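Side-chain contacts in chitin-binding domain 3 protein (Micromonospora aurantiaca ATCC 27029, PDB 5OPF), which is a copper-dependent lytic polysaccharide monooxygenase that probably cleaves recalcitrant polysaccharides such as cellulose or chitin by oxidation: residues 24-27 with 28-32; 33-36 with 37-41; 54-57 with 58-62; 78-81 with 82-85; 121-124 with 125-128. All coordinates share one frame; numbering follows the deposited sequence. Where two conformers were deposited one is given.

Contact 1 (24-27 with 28-32); sequences NPAM and ATQDP
Three donors converge on the backbone carbonyl of Ala-26, and all come from the two residues Thr-29 and Gln-30. Gln-30 N lies 2.9 Å from Ala-26 O, nearly in line with the C=O bond, while Thr-29 N approaches from above the carbonyl plane. The third donor is a side chain: Thr-29 holds OG1 between its own backbone N and carbonyl carbon (chi1 57°), and from there OG1 reaches Ala-26 O at 3.2 Å. Farther along, Asp-31 N bonds to Met-27 O at 2.8 Å.

The lead-in is an Asx motif. Asn-24 OD1 accepts from Ala-26 N at 2.9 Å and Asn-24 O from Met-27 N, so Asn-24 holds the third and fourth residues of the type I turn it opens, which delivers the chain into the short helix 27-30.

Among packing contacts, the extended Gln-30 side chain runs back alongside the turn, placing NE2 3.6 Å from Ala-26 CB. Met-27 instead sends its thioether toward Trp-18 and helix 32-40, bending at chi3 (-48°). Beyond the helix, Asp-31 OD2 forms a salt bridge with Arg-17 and OD1 caps Cys-34 N at the start of helix 32-40.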
loop_
_atom_site.group_PDB
_atom_site.type_symbol
_atom_site.label_atom_id
_atom_site.label_comp_id
_atom_site.label_asym_id
_atom_site.label_seq_id
_atom_site.Cartn_x
_atom_site.Cartn_y
_atom_site.Cartn_z
ATOM N N ASN A 24 -17.379 -15.555 1.368
ATOM C CA ASN A 24 -18.581 -15.188 2.120
ATOM C C ASN A 24 -19.433 -14.224 1.302
ATOM O O ASN A 24 -18.979 -13.110 1.012
ATOM C CB ASN A 24 -18.160 -14.503 3.414
ATOM C CG ASN A 24 -19.324 -14.252 4.346
ATOM O OD1 ASN A 24 -20.493 -14.282 3.935
ATOM N ND2 ASN A 24 -19.013 -14.002 5.613
ATOM N N PRO A 25 -20.657 -14.591 0.913
ATOM C CA PRO A 25 -21.463 -13.673 0.094
ATOM C C PRO A 25 -21.782 -12.362 0.786
ATOM O O PRO A 25 -22.051 -11.366 0.104
ATOM C CB PRO A 25 -22.738 -14.481 -0.194
ATOM C CG PRO A 25 -22.340 -15.906 0.008
ATOM C CD PRO A 25 -21.320 -15.894 1.092
ATOM N N ALA A 26 -21.755 -12.333 2.121
ATOM C CA ALA A 26 -21.978 -11.091 2.857
ATOM C C ALA A 26 -20.978 -10.006 2.481
ATOM O O ALA A 26 -21.268 -8.814 2.657
ATOM C CB ALA A 26 -21.886 -11.363 4.361
ATOM N N MET A 27 -19.803 -10.389 1.970
ATOM C CA MET A 27 -18.786 -9.407 1.627
ATOM C C MET A 27 -19.296 -8.410 0.596
ATOM O O MET A 27 -18.870 -7.251 0.595
ATOM C CB MET A 27 -17.554 -10.126 1.085
ATOM C CG MET A 27 -16.314 -9.254 1.074
ATOM S SD MET A 27 -14.921 -9.907 0.126
ATOM C CE MET A 27 -14.819 -11.600 0.698
ATOM N N ALA A 28 -20.182 -8.841 -0.303
ATOM C CA ALA A 28 -20.647 -7.951 -1.361
ATOM C C ALA A 28 -21.289 -6.696 -0.790
ATOM O O ALA A 28 -21.179 -5.618 -1.385
ATOM C CB ALA A 28 -21.619 -8.691 -2.276
ATOM N N THR A 29 -21.974 -6.811 0.349
ATOM C CA THR A 29 -22.546 -5.626 0.968
ATOM C C THR A 29 -21.695 -5.063 2.090
ATOM O O THR A 29 -21.651 -3.839 2.230
ATOM C CB THR A 29 -23.959 -5.885 1.488
ATOM O OG1 THR A 29 -23.936 -6.975 2.412
ATOM C CG2 THR A 29 -24.903 -6.187 0.337
ATOM N N GLN A 30 -20.993 -5.896 2.859
ATOM C CA GLN A 30 -20.210 -5.398 3.981
ATOM C C GLN A 30 -18.918 -4.718 3.539
ATOM O O GLN A 30 -18.447 -3.798 4.219
ATOM C CB GLN A 30 -19.902 -6.537 4.949
ATOM C CG GLN A 30 -21.148 -7.088 5.649
ATOM C CD GLN A 30 -20.856 -8.260 6.570
ATOM O OE1 GLN A 30 -19.701 -8.590 6.836
ATOM N NE2 GLN A 30 -21.913 -8.902 7.054
ATOM N N ASP A 31 -18.328 -5.135 2.418
ATOM C CA ASP A 31 -17.037 -4.602 1.973
ATOM C C ASP A 31 -16.980 -4.731 0.458
ATOM O O ASP A 31 -16.295 -5.599 -0.089
ATOM C CB ASP A 31 -15.892 -5.339 2.675
ATOM C CG ASP A 31 -14.519 -4.720 2.448
ATOM O OD1 ASP A 31 -14.349 -3.854 1.552
ATOM O OD2 ASP A 31 -13.583 -5.150 3.168
ATOM N N PRO A 32 -17.735 -3.883 -0.256
ATOM C CA PRO A 32 -17.804 -4.006 -1.723
ATOM C C PRO A 32 -16.458 -3.907 -2.413
ATOM O O PRO A 32 -16.261 -4.544 -3.457
ATOM C CB PRO A 32 -18.745 -2.860 -2.126
ATOM C CG PRO A 32 -19.608 -2.651 -0.918
ATOM C CD PRO A 32 -18.723 -2.916 0.262
#

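Contact 2 (33-36 with 37-41); sequences MCWQ and AWQAD
Gln-36 and Ala-37 mark the tight side of this helical stretch, and Trp-35 with Gln-39 its outer side. On the tight side the Gln-36 chain takes the cramped first torsion between backbone N and carbonyl carbon (chi1 60°) and bends again at chi2, folding the amide back over the helix. NE2 thereby meets Met-33 O at 2.9 Å, in the carbonyl plane on a lone pair, while Ala-37 N reaches the same Met-33 O at 3.2 Å from a tilted direction. One carbonyl thus carries both a helix bond and a side-chain bond. The Gln-36 amide has further partners in Thr-85 and Ala-82. On another side of the helix, Trp-38 lays CD1 3.2 Å from Cys-34 O, which sits at the indole edge near its plane and also receives Trp-38 N. Trp-38 is buried, its indole meeting Trp-46 edge-to-face.

On the outer side the side chains meet by stacking. Gln-39 is exposed, and its bent chain lays CG 3.8 Å from the centroid of the five-membered ring of Trp-35, a CH-pi contact over the face. Beyond it the amide stacks on the six-membered ring, its plane 7° from that of the indole, with CD 3.5 Å from Trp-35 CZ2. Trp-35 is less secluded than Trp-38, although Met-27 and Ala-28 also touch it. The i to i+4 pairing of Cys-34 with Trp-38 and of Trp-35 with Gln-39 is alpha-helical spacing, in a helix joined by the Cys-34 to Cys-14 disulfide to helix 10-18, within the helical region between strands 2-6 and 52-54 of the LPMO10 fold.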
loop_
_atom_site.group_PDB
_atom_site.type_symbol
_atom_site.label_atom_id
_atom_site.label_comp_id
_atom_site.label_asym_id
_atom_site.label_seq_id
_atom_site.Cartn_x
_atom_site.Cartn_y
_atom_site.Cartn_z
ATOM N N MET A 33 -15.525 -3.120 -1.877
ATOM C CA MET A 33 -14.225 -3.010 -2.528
ATOM C C MET A 33 -13.417 -4.295 -2.396
ATOM O O MET A 33 -12.779 -4.724 -3.363
ATOM C CB MET A 33 -13.438 -1.807 -2.017
ATOM C CG MET A 33 -13.997 -0.452 -2.429
ATOM S SD MET A 33 -14.095 -0.192 -4.238
ATOM C CE MET A 33 -15.802 -0.662 -4.548
ATOM N N CYS A 34 -13.409 -4.930 -1.221
ATOM C CA CYS A 34 -12.747 -6.234 -1.147
ATOM C C CYS A 34 -13.482 -7.284 -1.982
ATOM O O CYS A 34 -12.843 -8.158 -2.581
ATOM C CB CYS A 34 -12.532 -6.722 0.287
ATOM S SG CYS A 34 -11.287 -5.808 1.221
ATOM N N TRP A 35 -14.814 -7.218 -2.047
ATOM C CA TRP A 35 -15.553 -8.178 -2.863
ATOM C C TRP A 35 -15.151 -8.088 -4.332
ATOM O O TRP A 35 -14.849 -9.108 -4.963
ATOM C CB TRP A 35 -17.059 -7.983 -2.691
ATOM C CG TRP A 35 -17.919 -8.970 -3.461
ATOM C CD1 TRP A 35 -18.735 -8.680 -4.513
ATOM C CD2 TRP A 35 -18.077 -10.384 -3.212
ATOM N NE1 TRP A 35 -19.386 -9.817 -4.939
ATOM C CE2 TRP A 35 -18.991 -10.876 -4.166
ATOM C CE3 TRP A 35 -17.513 -11.281 -2.294
ATOM C CZ2 TRP A 35 -19.368 -12.225 -4.217
ATOM C CZ3 TRP A 35 -17.894 -12.624 -2.344
ATOM C CH2 TRP A 35 -18.808 -13.077 -3.304
ATOM N N GLN A 36 -15.137 -6.877 -4.906
ATOM C CA GLN A 36 -14.774 -6.781 -6.318
ATOM C C GLN A 36 -13.330 -7.213 -6.544
ATOM O O GLN A 36 -13.001 -7.775 -7.598
ATOM C CB GLN A 36 -15.066 -5.387 -6.893
ATOM C CG GLN A 36 -14.355 -4.203 -6.241
ATOM C CD GLN A 36 -12.993 -3.864 -6.834
ATOM O OE1 GLN A 36 -12.834 -3.781 -8.058
ATOM N NE2 GLN A 36 -12.018 -3.629 -5.970
ATOM N N ALA A 37 -12.461 -6.999 -5.560
ATOM C CA ALA A 37 -11.079 -7.443 -5.690
ATOM C C ALA A 37 -10.986 -8.966 -5.653
ATOM O O ALA A 37 -10.357 -9.577 -6.520
ATOM C CB ALA A 37 -10.207 -6.814 -4.598
ATOM N N TRP A 38 -11.604 -9.604 -4.654
ATOM C CA TRP A 38 -11.548 -11.062 -4.566
ATOM C C TRP A 38 -12.177 -11.711 -5.787
ATOM O O TRP A 38 -11.699 -12.750 -6.266
ATOM C CB TRP A 38 -12.260 -11.531 -3.300
ATOM C CG TRP A 38 -11.437 -11.467 -2.021
ATOM C CD1 TRP A 38 -11.571 -10.578 -0.986
ATOM C CD2 TRP A 38 -10.383 -12.356 -1.635
ATOM N NE1 TRP A 38 -10.655 -10.859 -0.001
ATOM C CE2 TRP A 38 -9.927 -11.956 -0.369
ATOM C CE3 TRP A 38 -9.788 -13.462 -2.236
ATOM C CZ2 TRP A 38 -8.902 -12.628 0.302
ATOM C CZ3 TRP A 38 -8.773 -14.113 -1.575
ATOM C CH2 TRP A 38 -8.344 -13.703 -0.324
ATOM N N GLN A 39 -13.256 -11.125 -6.305
ATOM C CA GLN A 39 -13.913 -11.703 -7.474
ATOM C C GLN A 39 -13.052 -11.566 -8.728
ATOM O O GLN A 39 -13.046 -12.465 -9.579
ATOM C CB GLN A 39 -15.285 -11.060 -7.676
ATOM C CG GLN A 39 -16.280 -11.352 -6.552
ATOM C CD GLN A 39 -16.845 -12.760 -6.600
ATOM O OE1 GLN A 39 -16.412 -13.649 -5.863
ATOM N NE2 GLN A 39 -17.827 -12.965 -7.464
ATOM N N ALA A 40 -12.313 -10.464 -8.858
ATOM C CA ALA A 40 -11.532 -10.219 -10.072
ATOM C C ALA A 40 -10.282 -11.091 -10.123
ATOM O O ALA A 40 -9.956 -11.661 -11.173
ATOM C CB ALA A 40 -11.149 -8.743 -10.149
ATOM N N ASP A 41 -9.555 -11.187 -9.012
ATOM C CA ASP A 41 -8.352 -12.006 -8.988
ATOM C C ASP A 41 -7.951 -12.246 -7.537
ATOM O O ASP A 41 -7.347 -11.367 -6.894
ATOM C CB ASP A 41 -7.204 -11.340 -9.742
ATOM C CG ASP A 41 -6.014 -12.275 -9.921
ATOM O OD1 ASP A 41 -5.916 -13.271 -9.167
ATOM O OD2 ASP A 41 -5.181 -12.031 -10.819
#

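Contact 3 (54-57 with 58-62); sequences EGVA and GNHQG
Val-56, first residue of a type I' beta turn that closes at Asn-59, touches His-60, just past its end, where the chain passes from strand 52-54 into helix 60-63. The turn is closed by Asn-59 N donating to Val-56 O at 3.0 Å, the donor standing above the carbonyl plane. Positive phi at Ala-57 and Gly-58 makes the reversal possible.

Val-56 uses a single branch for the contact. CG1 lies anti to the backbone N (chi1 171°), which carries this methyl across to the Asn-59 carbonyl, 3.5 Å from Asn-59 O, and to the imidazole, 3.8 Å from His-60 ND1. The methyl meets the ring obliquely. The imidazole turns one face to the turn itself: Gly-58 C stands 3.9 Å above the ring plane, displaced toward the rim. The ring is thus bordered by backbone on a face and by the valine methyl at a slant.

Both ring nitrogens are spoken for, ND1 by Tyr-186 OH and NE2 by Tyr-112 OH, so the rotation of the imidazole is fixed from beyond the turn and the loop is pinned to the sheet that carries strand 183-192. On the other limb, Asp-182 OD2 accepts from Ala-57 N.

Asn-59, exposed, turns its amide away from Val-56. It is also the centre of an inverse gamma turn, whose bond from His-60 N to Gly-58 O is weak. As N-cap of the helix it holds CG opposite its backbone N (chi1 -176°), which carries OD1 to the first helical turn, where it accepts Gly-62 N at 3.0 Å, the donor lying above the carbonyl plane.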
loop_
_atom_site.group_PDB
_atom_site.type_symbol
_atom_site.label_atom_id
_atom_site.label_comp_id
_atom_site.label_asym_id
_atom_site.label_seq_id
_atom_site.Cartn_x
_atom_site.Cartn_y
_atom_site.Cartn_z
ATOM N N GLU A 54 9.931 -4.462 -11.466
ATOM C CA GLU A 54 11.381 -4.571 -11.550
ATOM C C GLU A 54 11.881 -3.699 -12.688
ATOM O O GLU A 54 11.180 -3.489 -13.680
ATOM C CB GLU A 54 11.835 -6.034 -11.724
ATOM C CG GLU A 54 11.567 -6.830 -10.450
ATOM C CD GLU A 54 11.965 -8.284 -10.501
ATOM O OE1 GLU A 54 12.502 -8.725 -11.537
ATOM O OE2 GLU A 54 11.747 -8.978 -9.480
ATOM N N GLY A 55 13.082 -3.158 -12.520
ATOM C CA GLY A 55 13.718 -2.365 -13.559
ATOM C C GLY A 55 13.245 -0.933 -13.683
ATOM O O GLY A 55 13.521 -0.292 -14.700
ATOM N N VAL A 56 12.547 -0.399 -12.679
ATOM C CA VAL A 56 12.046 0.972 -12.757
ATOM C C VAL A 56 13.166 2.006 -12.737
ATOM O O VAL A 56 12.977 3.140 -13.201
ATOM C CB VAL A 56 11.028 1.177 -11.617
ATOM C CG1 VAL A 56 10.607 2.643 -11.491
ATOM C CG2 VAL A 56 9.806 0.288 -11.843
ATOM N N ALA A 57 14.333 1.651 -12.212
ATOM C CA ALA A 57 15.501 2.536 -12.233
ATOM C C ALA A 57 15.192 3.887 -11.594
ATOM O O ALA A 57 15.670 4.928 -12.049
ATOM C CB ALA A 57 16.068 2.708 -13.648
ATOM N N GLY A 58 14.391 3.863 -10.529
ATOM C CA GLY A 58 14.076 5.043 -9.761
ATOM C C GLY A 58 13.003 5.927 -10.351
ATOM O O GLY A 58 12.540 6.857 -9.672
ATOM N N ASN A 59 12.572 5.682 -11.586
ATOM C CA ASN A 59 11.586 6.545 -12.234
ATOM C C ASN A 59 10.166 6.034 -11.967
ATOM O O ASN A 59 9.437 5.588 -12.859
ATOM C CB ASN A 59 11.868 6.641 -13.724
ATOM C CG ASN A 59 10.927 7.593 -14.413
ATOM O OD1 ASN A 59 10.250 8.396 -13.752
ATOM N ND2 ASN A 59 10.860 7.509 -15.739
ATOM N N HIS A 60 9.760 6.142 -10.699
ATOM C CA HIS A 60 8.470 5.592 -10.295
ATOM C C HIS A 60 7.323 6.292 -11.010
ATOM O O HIS A 60 6.399 5.636 -11.507
ATOM C CB HIS A 60 8.306 5.676 -8.774
ATOM C CG HIS A 60 9.435 5.046 -8.034
ATOM N ND1 HIS A 60 9.629 3.684 -8.012
ATOM C CD2 HIS A 60 10.485 5.594 -7.374
ATOM C CE1 HIS A 60 10.733 3.418 -7.339
ATOM N NE2 HIS A 60 11.277 4.557 -6.948
ATOM N N GLN A 61 7.360 7.618 -11.083
ATOM C CA GLN A 61 6.254 8.321 -11.722
ATOM C C GLN A 61 6.202 8.036 -13.215
ATOM O O GLN A 61 5.115 8.016 -13.804
ATOM C CB GLN A 61 6.341 9.815 -11.444
ATOM C CG GLN A 61 5.140 10.571 -11.946
ATOM C CD GLN A 61 5.166 12.029 -11.575
ATOM O OE1 GLN A 61 6.177 12.551 -11.107
ATOM N NE2 GLN A 61 4.052 12.713 -11.807
ATOM N N GLY A 62 7.353 7.796 -13.841
ATOM C CA GLY A 62 7.341 7.454 -15.252
ATOM C C GLY A 62 6.722 6.094 -15.508
ATOM O O GLY A 62 6.066 5.883 -16.539
#

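Contact 4 (78-81 with 82-85); sequences GRYN and ALDT
Tyr-80 and Leu-83 form a local contact at the start of a 3-10 segment, in the connection between helix 75-78 and strand 92-93. Tyr-80 sits just ahead of that segment, in a type I beta turn from Gly-78 to Asn-81 whose last residue already belongs to the 3-10 winding that runs to Asp-84. The characteristic i to i+3 bonds join the halves: Leu-83 N to Tyr-80 O at 2.9 Å and Asp-84 N to Asn-81 O at 3.0 Å.

The two large side chains lie side by side and point the same way. Leu-83 CD1 comes 4.1 Å from Tyr-80 CB, and meets the ring itself at a slant. Both chains swing CG anti to the carbonyl carbon (chi1 -56° in Tyr-80); with the three-residue spacing, this aligns them. Arg-79 CG covers part of one ring face, 3.7 Å above the plane and offset toward the rim. At the far end of the ring the phenol bonds to Asn-47 O, and Tyr-80 is buried.

Asp-84 faces another way: its CB rests near Asn-81 O, while the carboxylate reaches Ser-71 OG. Ala-82 meanwhile presses its methyl onto helix 32-40.

Two waters fill out the polar pattern. One bridges the i to i+3 pair Arg-79 O and Ala-82 N, which stand too far apart to bond directly. Thr-85 OG1, bonded also to Gln-36 OE1 of helix 32-40, accepts at 2.8 Å from the other water, which donates to Asn-81 O as well.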
loop_
_atom_site.group_PDB
_atom_site.type_symbol
_atom_site.label_atom_id
_atom_site.label_comp_id
_atom_site.label_asym_id
_atom_site.label_seq_id
_atom_site.Cartn_x
_atom_site.Cartn_y
_atom_site.Cartn_z
ATOM N N GLY A 78 -1.459 -7.489 -14.614
ATOM C CA GLY A 78 -2.729 -7.008 -14.110
ATOM C C GLY A 78 -3.239 -7.676 -12.851
ATOM O O GLY A 78 -4.394 -7.457 -12.483
ATOM N N ARG A 79 -2.400 -8.446 -12.152
ATOM C CA ARG A 79 -2.839 -9.173 -10.968
ATOM C C ARG A 79 -3.548 -8.275 -9.959
ATOM O O ARG A 79 -4.514 -8.706 -9.314
ATOM C CB ARG A 79 -1.634 -9.860 -10.318
ATOM C CG ARG A 79 -1.915 -10.474 -8.956
ATOM C CD ARG A 79 -0.773 -11.338 -8.480
ATOM N NE ARG A 79 -0.795 -12.610 -9.197
ATOM C CZ ARG A 79 0.061 -13.610 -9.015
ATOM N NH1 ARG A 79 1.059 -13.495 -8.150
ATOM N NH2 ARG A 79 -0.087 -14.733 -9.709
ATOM N N TYR A 80 -3.054 -7.048 -9.779
ATOM C CA TYR A 80 -3.526 -6.140 -8.738
ATOM C C TYR A 80 -4.429 -5.020 -9.269
ATOM O O TYR A 80 -4.702 -4.058 -8.534
ATOM C CB TYR A 80 -2.323 -5.547 -7.975
ATOM C CG TYR A 80 -1.403 -6.598 -7.380
ATOM C CD1 TYR A 80 -1.646 -7.144 -6.125
ATOM C CD2 TYR A 80 -0.290 -7.038 -8.072
ATOM C CE1 TYR A 80 -0.813 -8.112 -5.583
ATOM C CE2 TYR A 80 0.558 -7.998 -7.543
ATOM C CZ TYR A 80 0.287 -8.539 -6.296
ATOM O OH TYR A 80 1.135 -9.497 -5.777
ATOM N N ASN A 81 -4.942 -5.147 -10.499
ATOM C CA ASN A 81 -5.702 -4.062 -11.118
ATOM C C ASN A 81 -6.916 -3.646 -10.297
ATOM O O ASN A 81 -7.297 -2.469 -10.309
ATOM C CB ASN A 81 -6.161 -4.473 -12.516
ATOM C CG ASN A 81 -5.036 -4.478 -13.531
ATOM O OD1 ASN A 81 -3.883 -4.228 -13.205
ATOM N ND2 ASN A 81 -5.379 -4.773 -14.777
ATOM N N ALA A 82 -7.576 -4.595 -9.627
ATOM C CA ALA A 82 -8.773 -4.256 -8.862
ATOM C C ALA A 82 -8.483 -3.347 -7.672
ATOM O O ALA A 82 -9.421 -2.754 -7.117
ATOM C CB ALA A 82 -9.489 -5.518 -8.396
ATOM N N LEU A 83 -7.217 -3.195 -7.281
ATOM C CA LEU A 83 -6.889 -2.244 -6.227
ATOM C C LEU A 83 -6.982 -0.802 -6.705
ATOM O O LEU A 83 -6.922 0.108 -5.866
ATOM C CB LEU A 83 -5.499 -2.538 -5.648
ATOM C CG LEU A 83 -5.260 -3.974 -5.170
ATOM C CD1 LEU A 83 -3.896 -4.017 -4.507
ATOM C CD2 LEU A 83 -6.365 -4.457 -4.233
ATOM N N ASP A 84 -7.110 -0.566 -8.016
ATOM C CA ASP A 84 -7.260 0.786 -8.543
ATOM C C ASP A 84 -8.711 1.267 -8.534
ATOM O O ASP A 84 -8.973 2.434 -8.859
ATOM C CB ASP A 84 -6.726 0.866 -9.985
ATOM C CG ASP A 84 -5.211 0.738 -10.077
ATOM O OD1 ASP A 84 -4.504 1.234 -9.166
ATOM O OD2 ASP A 84 -4.747 0.177 -11.108
ATOM N N THR A 85 -9.673 0.407 -8.206
ATOM C CA THR A 85 -11.074 0.812 -8.241
ATOM C C THR A 85 -11.332 1.922 -7.229
ATOM O O THR A 85 -10.775 1.924 -6.135
ATOM C CB THR A 85 -11.938 -0.407 -7.949
ATOM O OG1 THR A 85 -11.626 -1.397 -8.934
ATOM C CG2 THR A 85 -13.430 -0.075 -7.991
HETATM O O HOH W 1 -6.966 -7.444 -9.470
HETATM O O HOH W 2 -10.105 -1.043 -11.200
#

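Contact 5 (121-124 with 125-128); sequences GYNA and LTSP
Asn-123 is the hub of this surface turn, its side chain meeting Leu-125 and Thr-126, its carbonyl Thr-126 and Ser-127. Its OD1 accepts Leu-125 N at 2.9 Å, the donor lying above the carboxamide plane, and stands 3.2 Å from Leu-125 CB. The backbone carbonyl takes two more donors: Ser-127 N heads almost directly at Asn-123 O, with a C=O...N angle of 176°, whereas Thr-126 N approaches from well above the carbonyl plane. The amide and the threonine cross at about a right angle, with Asn-123 ND2 3.6 Å from the Thr-126 methyl CG2.

What places the carboxamide is the first torsion, CG lying opposite the backbone N at chi1 -171°, which brings OD1 over Leu-125 N.

Farther out, Ser-127 OG and Thr-126 OG1 share a bond of 3.2 Å in which either may donate. A water then links Ser-127 OG to Asn-123 N, 2.8 Å from each, so it also bridges the two limbs. Beneath the turn, Tyr-122 lays its ring under Ala-124 N, which sits 3.5 Å above the plane toward the rim, and its OH lies 2.7 Å from Ser-127 O in a weak bond that is not settled. Val-171 touches this ring and the Ala-124 methyl, seating both on strand 169-178.

OD1 accepting from the second residue on, and the main-chain O from the third and fourth, make an Asx motif, here shaping the connection between strands 110-118 and 134-140.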
loop_
_atom_site.group_PDB
_atom_site.type_symbol
_atom_site.label_atom_id
_atom_site.label_comp_id
_atom_site.label_asym_id
_atom_site.label_seq_id
_atom_site.Cartn_x
_atom_site.Cartn_y
_atom_site.Cartn_z
ATOM N N GLY A 121 -8.799 17.673 0.480
ATOM C CA GLY A 121 -9.558 17.947 -0.720
ATOM C C GLY A 121 -9.663 16.757 -1.656
ATOM O O GLY A 121 -10.619 16.683 -2.437
ATOM N N TYR A 122 -8.696 15.837 -1.612
ATOM C CA TYR A 122 -8.789 14.616 -2.404
ATOM C C TYR A 122 -9.942 13.770 -1.884
ATOM O O TYR A 122 -10.067 13.566 -0.672
ATOM C CB TYR A 122 -7.480 13.810 -2.323
ATOM C CG TYR A 122 -7.602 12.450 -2.980
ATOM C CD1 TYR A 122 -7.754 12.348 -4.354
ATOM C CD2 TYR A 122 -7.597 11.280 -2.234
ATOM C CE1 TYR A 122 -7.912 11.108 -4.971
ATOM C CE2 TYR A 122 -7.756 10.045 -2.838
ATOM C CZ TYR A 122 -7.912 9.962 -4.204
ATOM O OH TYR A 122 -8.084 8.728 -4.784
ATOM N N ASN A 123 -10.771 13.259 -2.795
ATOM C CA ASN A 123 -11.908 12.402 -2.453
ATOM C C ASN A 123 -11.685 10.982 -2.980
ATOM O O ASN A 123 -11.945 10.695 -4.155
ATOM C CB ASN A 123 -13.204 12.981 -3.001
ATOM C CG ASN A 123 -14.423 12.241 -2.485
ATOM O OD1 ASN A 123 -14.310 11.148 -1.937
ATOM N ND2 ASN A 123 -15.592 12.837 -2.655
ATOM N N ALA A 124 -11.232 10.082 -2.104
ATOM C CA ALA A 124 -10.952 8.708 -2.503
ATOM C C ALA A 124 -12.194 7.955 -2.947
ATOM O O ALA A 124 -12.072 6.914 -3.610
ATOM C CB ALA A 124 -10.316 7.959 -1.335
ATOM N N LEU A 125 -13.380 8.431 -2.566
ATOM C CA LEU A 125 -14.617 7.750 -2.929
ATOM C C LEU A 125 -14.973 7.961 -4.391
ATOM O O LEU A 125 -15.683 7.133 -4.975
ATOM C CB LEU A 125 -15.767 8.263 -2.062
ATOM C CG LEU A 125 -15.620 8.041 -0.558
ATOM C CD1 LEU A 125 -16.800 8.635 0.196
ATOM C CD2 LEU A 125 -15.443 6.571 -0.206
ATOM N N THR A 126 -14.517 9.065 -4.993
ATOM C CA THR A 126 -14.956 9.463 -6.324
ATOM C C THR A 126 -13.837 9.641 -7.337
ATOM O O THR A 126 -14.127 9.656 -8.539
ATOM C CB THR A 126 -15.711 10.800 -6.271
ATOM O OG1 THR A 126 -14.814 11.836 -5.849
ATOM C CG2 THR A 126 -16.895 10.721 -5.319
ATOM N N SER A 127 -12.590 9.798 -6.908
ATOM C CA SER A 127 -11.550 10.281 -7.799
ATOM C C SER A 127 -10.385 9.301 -7.857
ATOM O O SER A 127 -9.933 8.822 -6.812
ATOM C CB SER A 127 -11.005 11.615 -7.276
ATOM O OG SER A 127 -12.031 12.589 -7.211
ATOM N N PRO A 128 -9.855 9.015 -9.048
ATOM C CA PRO A 128 -8.676 8.148 -9.139
ATOM C C PRO A 128 -7.491 8.809 -8.455
ATOM O O PRO A 128 -7.358 10.036 -8.456
ATOM C CB PRO A 128 -8.448 8.023 -10.648
ATOM C CG PRO A 128 -9.042 9.247 -11.207
ATOM C CD PRO A 128 -10.232 9.563 -10.360
HETATM O O HOH W 3 -10.894 14.445 -5.382
#

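Contacts 1, 2 and 4 form one connected cluster, while contacts 3 and 5 stand apart. Contacts 1 and 2, with centres 10 Å apart, interlock through Met-27, whose SD lies 3.5 Å from Trp-35 N and 3.6 Å from Trp-38 CD1. Contact 2 in turn grips contact 4: Gln-36 OE1 probably bonds to Thr-85 OG1 at 2.8 Å and Gln-36 NE2 to Ala-82 O at 3.0 Å. Contact 4 lies outside the first shell of the copper held by His-1, His-108 and Tyr-185, the side chain of Tyr-80 being about 11 Å from the metal. Contacts 1 and 3 lie on opposite sides of the chain's centre, their own centres 36 Å apart; contact 5 approaches contact 4 to about 6 Å between nearest atoms, without touching.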